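Local coordinates for protein putative secreted endoglycosylceramidase (Rhodococcus hoagii, PDB 6JYZ) that probably hydrolyses O-glycosidic bonds as a secreted glycoside hydrolase of family 5, acting as an endogalactosylceramidase on galactose-linked ceramide glycolipids, at residues 53-64 and 363-372. Sequence-based numbering, arbitrary orientation.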
ATOM      1  N   TYR A  53      15.614  -0.565   5.886  1.00 11.26           N
ATOM      2  CA  TYR A  53      15.636   0.691   6.624  1.00 10.59           C
ATOM      3  C   TYR A  53      17.023   0.963   7.179  1.00 12.03           C
ATOM      4  O   TYR A  53      17.764   0.042   7.630  1.00 13.28           O
ATOM      5  CB  TYR A  53      14.718   0.574   7.837  1.00 11.51           C
ATOM      6  CG  TYR A  53      13.258   0.555   7.497  1.00 11.05           C
ATOM      7  CD1 TYR A  53      12.568   1.708   7.166  1.00 12.10           C
ATOM      8  CD2 TYR A  53      12.547  -0.639   7.444  1.00 13.04           C
ATOM      9  CE1 TYR A  53      11.214   1.698   6.829  1.00 12.42           C
ATOM     10  CE2 TYR A  53      11.180  -0.691   7.113  1.00 12.80           C
ATOM     11  CZ  TYR A  53      10.546   0.488   6.790  1.00 12.51           C
ATOM     12  OH  TYR A  53       9.226   0.379   6.419  1.00 13.79           O
ATOM     13  N   ALA A  54      17.364   2.237   7.289  1.00 10.77           N
ATOM     14  CA  ALA A  54      18.523   2.649   8.096  1.00 11.40           C
ATOM     15  C   ALA A  54      18.259   2.190   9.533  1.00 12.66           C
ATOM     16  O   ALA A  54      17.142   2.306  10.050  1.00 12.29           O
ATOM     17  CB  ALA A  54      18.592   4.161   8.076  1.00 11.57           C
ATOM     18  N   SER A  55      19.390   1.795  10.176  1.00 14.18           N
ATOM     19  CA  SER A  55      19.321   1.397  11.567  1.00 14.95           C
ATOM     20  C   SER A  55      19.448   2.577  12.526  1.00 14.18           C
ATOM     21  O   SER A  55      19.030   2.478  13.675  1.00 15.51           O
ATOM     22  CB  SER A  55      20.322   0.293  11.892  1.00 20.33           C
ATOM     23  OG  SER A  55      21.599   0.868  11.804  1.00 28.02           O
ATOM     24  N   ASN A  56      20.054   3.694  12.053  1.00 14.47           N
ATOM     25  CA  ASN A  56      20.087   4.936  12.818  1.00 14.74           C
ATOM     26  C   ASN A  56      20.768   4.802  14.202  1.00 16.17           C
ATOM     27  O   ASN A  56      20.421   5.530  15.129  1.00 18.72           O
ATOM     28  CB  ASN A  56      18.666   5.532  12.965  1.00 14.00           C
ATOM     29  CG  ASN A  56      18.164   6.080  11.654  1.00 13.88           C
ATOM     30  OD1 ASN A  56      17.033   5.701  11.219  1.00 15.18           O
ATOM     31  ND2 ASN A  56      18.935   6.898  11.008  1.00 11.96           N
ATOM     32  N   GLY A  57      21.694   3.826  14.291  1.00 16.24           N
ATOM     33  CA  GLY A  57      22.478   3.642  15.528  1.00 19.70           C
ATOM     34  C   GLY A  57      21.671   3.075  16.685  1.00 22.66           C
ATOM     35  O   GLY A  57      22.192   3.033  17.827  1.00 24.50           O
ATOM     36  N   ALA A  58      20.397   2.657  16.506  1.00 19.11           N
ATOM     37  CA  ALA A  58      19.579   2.224  17.630  1.00 22.44           C
ATOM     38  C   ALA A  58      19.930   0.813  18.091  1.00 19.50           C
ATOM     39  O   ALA A  58      19.477   0.460  19.181  1.00 25.95           O
ATOM     40  CB  ALA A  58      18.110   2.391  17.326  1.00 24.12           C
ATOM     41  N   GLY A  59      20.635   0.026  17.288  1.00 19.32           N
ATOM     42  CA  GLY A  59      21.039  -1.339  17.710  1.00 20.33           C
ATOM     43  C   GLY A  59      19.863  -2.314  17.834  1.00 21.94           C
ATOM     44  O   GLY A  59      19.902  -3.263  18.615  1.00 24.64           O
ATOM     45  N   LEU A  60      18.749  -2.067  17.120  1.00 19.05           N
ATOM     46  CA  LEU A  60      17.519  -2.839  17.218  1.00 18.85           C
ATOM     47  C   LEU A  60      17.085  -3.262  15.827  1.00 17.20           C
ATOM     48  O   LEU A  60      17.362  -2.560  14.854  1.00 17.04           O
ATOM     49  CB  LEU A  60      16.424  -1.952  17.816  1.00 18.21           C
ATOM     50  CG  LEU A  60      16.545  -1.719  19.330  1.00 22.42           C
ATOM     51  CD1 LEU A  60      15.646  -0.596  19.814  1.00 25.45           C
ATOM     52  CD2 LEU A  60      16.371  -3.017  20.152  1.00 24.71           C
ATOM     53  N   PRO A  61      16.371  -4.388  15.670  1.00 16.46           N
ATOM     54  CA  PRO A  61      15.854  -4.785  14.354  1.00 15.45           C
ATOM     55  C   PRO A  61      14.937  -3.666  13.845  1.00 14.62           C
ATOM     56  O   PRO A  61      14.165  -3.045  14.565  1.00 15.37           O
ATOM     57  CB  PRO A  61      14.972  -6.021  14.634  1.00 18.07           C
ATOM     58  CG  PRO A  61      15.417  -6.553  16.005  1.00 23.11           C
ATOM     59  CD  PRO A  61      16.067  -5.384  16.727  1.00 18.88           C
ATOM     60  N   THR A  62      15.011  -3.427  12.526  1.00 12.89           N
ATOM     61  CA  THR A  62      14.173  -2.405  11.900  1.00 12.61           C
ATOM     62  C   THR A  62      12.897  -2.996  11.331  1.00 13.60           C
ATOM     63  O   THR A  62      12.006  -2.199  10.995  1.00 13.71           O
ATOM     64  CB  THR A  62      14.952  -1.712  10.805  1.00 12.48           C
ATOM     65  OG1 THR A  62      15.372  -2.653   9.844  1.00 15.27           O
ATOM     66  CG2 THR A  62      16.120  -0.907  11.359  1.00 14.74           C
ATOM     67  N   VAL A  63      12.833  -4.331  11.183  1.00 12.94           N
ATOM     68  CA  VAL A  63      11.611  -4.988  10.736  1.00 13.65           C
ATOM     69  C   VAL A  63      11.422  -6.225  11.581  1.00 15.40           C
ATOM     70  O   VAL A  63      12.383  -6.773  12.169  1.00 15.91           O
ATOM     71  CB  VAL A  63      11.696  -5.402   9.258  1.00 14.46           C
ATOM     72  CG1 VAL A  63      11.703  -4.141   8.381  1.00 14.94           C
ATOM     73  CG2 VAL A  63      12.925  -6.252   8.957  1.00 17.63           C
ATOM     74  N   ALA A  64      10.182  -6.704  11.603  1.00 14.25           N
ATOM     75  CA  ALA A  64       9.927  -7.993  12.227  1.00 14.89           C
ATOM     76  C   ALA A  64      10.286  -9.072  11.222  1.00 15.41           C
ATOM     77  O   ALA A  64      10.182  -8.906  10.003  1.00 16.54           O
ATOM     78  CB  ALA A  64       8.446  -8.059  12.555  1.00 17.24           C
ATOM     79  N   THR A 363       3.089  -4.768  10.744  1.00 11.53           N
ATOM     80  CA  THR A 363       3.997  -4.749  11.909  1.00 12.48           C
ATOM     81  C   THR A 363       4.930  -3.561  11.796  1.00 12.73           C
ATOM     82  O   THR A 363       5.396  -3.202  10.684  1.00 13.11           O
ATOM     83  CB  THR A 363       4.901  -6.007  12.013  1.00 14.89           C
ATOM     84  OG1 THR A 363       5.511  -6.293  10.771  1.00 16.64           O
ATOM     85  CG2 THR A 363       4.125  -7.254  12.432  1.00 16.36           C
ATOM     86  N   GLN A 364       5.309  -2.991  12.920  1.00 13.27           N
ATOM     87  CA  GLN A 364       6.386  -2.003  13.027  1.00 12.50           C
ATOM     88  C   GLN A 364       7.316  -2.503  14.132  1.00 14.24           C
ATOM     89  O   GLN A 364       6.832  -2.721  15.247  1.00 15.20           O
ATOM     90  CB  GLN A 364       5.783  -0.649  13.338  1.00 14.70           C
ATOM     91  CG  GLN A 364       6.891   0.405  13.453  1.00 14.71           C
ATOM     92  CD  GLN A 364       6.326   1.789  13.449  1.00 17.35           C
ATOM     93  OE1 GLN A 364       6.251   2.447  14.500  1.00 21.88           O
ATOM     94  NE2 GLN A 364       5.965   2.254  12.265  1.00 15.97           N
ATOM     95  N   ALA A 365       8.612  -2.606  13.837  1.00 13.52           N
ATOM     96  CA  ALA A 365       9.588  -3.114  14.799  1.00 13.74           C
ATOM     97  C   ALA A 365      10.146  -1.983  15.639  1.00 14.46           C
ATOM     98  O   ALA A 365       9.961  -0.792  15.442  1.00 14.10           O
ATOM     99  CB  ALA A 365      10.725  -3.685  14.019  1.00 14.40           C
ATOM    100  N   CYS A 366      10.875  -2.398  16.690  1.00 14.14           N
ATOM    101  CA  CYS A 366      11.339  -1.466  17.690  1.00 15.55           C
ATOM    102  C   CYS A 366      12.407  -0.487  17.186  1.00 14.96           C
ATOM    103  O   CYS A 366      12.488   0.625  17.686  1.00 16.42           O
ATOM    104  CB  CYS A 366      11.967  -2.282  18.835  1.00 16.82           C
ATOM    105  SG  CYS A 366      10.796  -3.396  19.650  1.00 21.42           S
ATOM    106  N   GLY A 367      13.187  -0.899  16.194  1.00 13.62           N
ATOM    107  CA  GLY A 367      14.211  -0.063  15.594  1.00 14.65           C
ATOM    108  C   GLY A 367      13.728   0.608  14.303  1.00 13.69           C
ATOM    109  O   GLY A 367      14.553   1.210  13.622  1.00 14.61           O
ATOM    110  N   ASP A 368      12.449   0.523  13.969  1.00 13.13           N
ATOM    111  CA  ASP A 368      11.970   1.218  12.751  1.00 12.94           C
ATOM    112  C   ASP A 368      12.269   2.702  12.933  1.00 12.35           C
ATOM    113  O   ASP A 368      12.118   3.247  14.024  1.00 12.39           O
ATOM    114  CB  ASP A 368      10.452   0.959  12.692  1.00 13.62           C
ATOM    115  CG  ASP A 368       9.745   1.481  11.438  1.00 14.50           C
ATOM    116  OD1 ASP A 368       9.704   2.699  11.271  1.00 20.36           O
ATOM    117  OD2 ASP A 368       9.246   0.684  10.661  1.00 14.84           O
ATOM    118  N   PRO A 369      12.602   3.410  11.829  1.00 12.37           N
ATOM    119  CA  PRO A 369      12.856   4.839  11.959  1.00 13.32           C
ATOM    120  C   PRO A 369      11.710   5.640  12.534  1.00 13.58           C
ATOM    121  O   PRO A 369      11.917   6.626  13.201  1.00 14.34           O
ATOM    122  CB  PRO A 369      13.162   5.334  10.554  1.00 13.30           C
ATOM    123  CG  PRO A 369      12.683   4.166   9.687  1.00 19.25           C
ATOM    124  CD  PRO A 369      12.854   2.859  10.497  1.00 14.23           C
ATOM    125  N   HIS A 370      10.472   5.187  12.320  1.00 15.09           N
ATOM    126  CA  HIS A 370       9.334   5.881  12.890  1.00 16.40           C
ATOM    127  C   HIS A 370       9.463   5.904  14.405  1.00 16.65           C
ATOM    128  O   HIS A 370       9.115   6.882  15.048  1.00 21.06           O
ATOM    129  CB  HIS A 370       7.963   5.243  12.461  1.00 18.79           C
ATOM    130  CG  HIS A 370       7.574   5.246  10.994  1.00 16.87           C
ATOM    131  ND1 HIS A 370       8.061   4.342  10.046  1.00 20.12           N
ATOM    132  CD2 HIS A 370       6.821   6.166  10.290  1.00 16.72           C
ATOM    133  CE1 HIS A 370       7.521   4.635   8.841  1.00 19.74           C
ATOM    134  NE2 HIS A 370       6.788   5.748   9.004  1.00 18.79           N
ATOM    135  N   ALA A 371       9.915   4.786  15.020  1.00 15.14           N
ATOM    136  CA  ALA A 371      10.115   4.688  16.465  1.00 17.45           C
ATOM    137  C   ALA A 371      11.338   5.480  16.893  1.00 19.02           C
ATOM    138  O   ALA A 371      11.333   6.110  17.958  1.00 20.53           O
ATOM    139  CB  ALA A 371      10.258   3.213  16.896  1.00 17.51           C
ATOM    140  N   VAL A 372      12.407   5.432  16.099  1.00 16.67           N
ATOM    141  CA  VAL A 372      13.640   6.153  16.434  1.00 18.59           C
ATOM    142  C   VAL A 372      13.355   7.655  16.446  1.00 19.22           C
ATOM    143  O   VAL A 372      13.832   8.362  17.363  1.00 23.78           O
ATOM    144  CB  VAL A 372      14.762   5.834  15.429  1.00 17.44           C
ATOM    145  CG1 VAL A 372      15.966   6.812  15.652  1.00 18.87           C
ATOM    146  CG2 VAL A 372      15.217   4.398  15.579  1.00 18.82           C
TER
HETATM  147  O   HOH W   1      15.908   3.281  12.252  1.00 14.00           O
HETATM  148  O   HOH W   2       9.345  -1.900  11.045  1.00 13.54           O
HETATM  149  O   HOH W   3       8.112  -5.166  10.440  1.00 24.33           O
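G367 and L60 meet where the loop 53-64, which follows barrel strand 38-47, curls round the turn and helix start of 363-372 on the (β/α)8 barrel of family 5. The type I turn A365 to D368 pushes its G367 corner into the bend L60-T62: CA lies against L60 CB, and a side chain here would strike the carbonyl oxygens of L60 and P61. At this bare corner G367 N gives a bent hydrogen bond to P61 O (2.9 Å, N-H...O 134°), the one direct hydrogen bond between the segments. Beside it the A365 methyl is a small knob against backbone, CB 3.5 Å from T62 C. L60 reaches past the corner, its CD1 over C366 CB; the sulfur of C366 is tied to C389 by a disulfide. On the far flank P369 crosses Y53 at about a right angle, P369 CG 3.5 Å from Y53 CD1. V372 straddles the S55-A58 turn, CG1 against N56 CB and CG2 against A58 CB. In D368, CG anti to the backbone N (chi1 -175°) turns the carboxylate to the helix start, where OD1 takes H370 N through its anti lone pair and H370 ND1 on the syn side (2.6 Å). OD2 lies above one face of the Y53 ring, near its rim, and accepts from a water that also donates to T62 O and accepts from A365 N. Replacing D368 with an alanine would probably strip the helix start of its cap and leave H370 ND1 and this water each short of a partner. Other waters join A54 O to G367 O and A64 N to T363 OG1. The bare G367 corner and small apolar groups thus set the fit, while one direct bond and three waters carry the polar linkage between the segments.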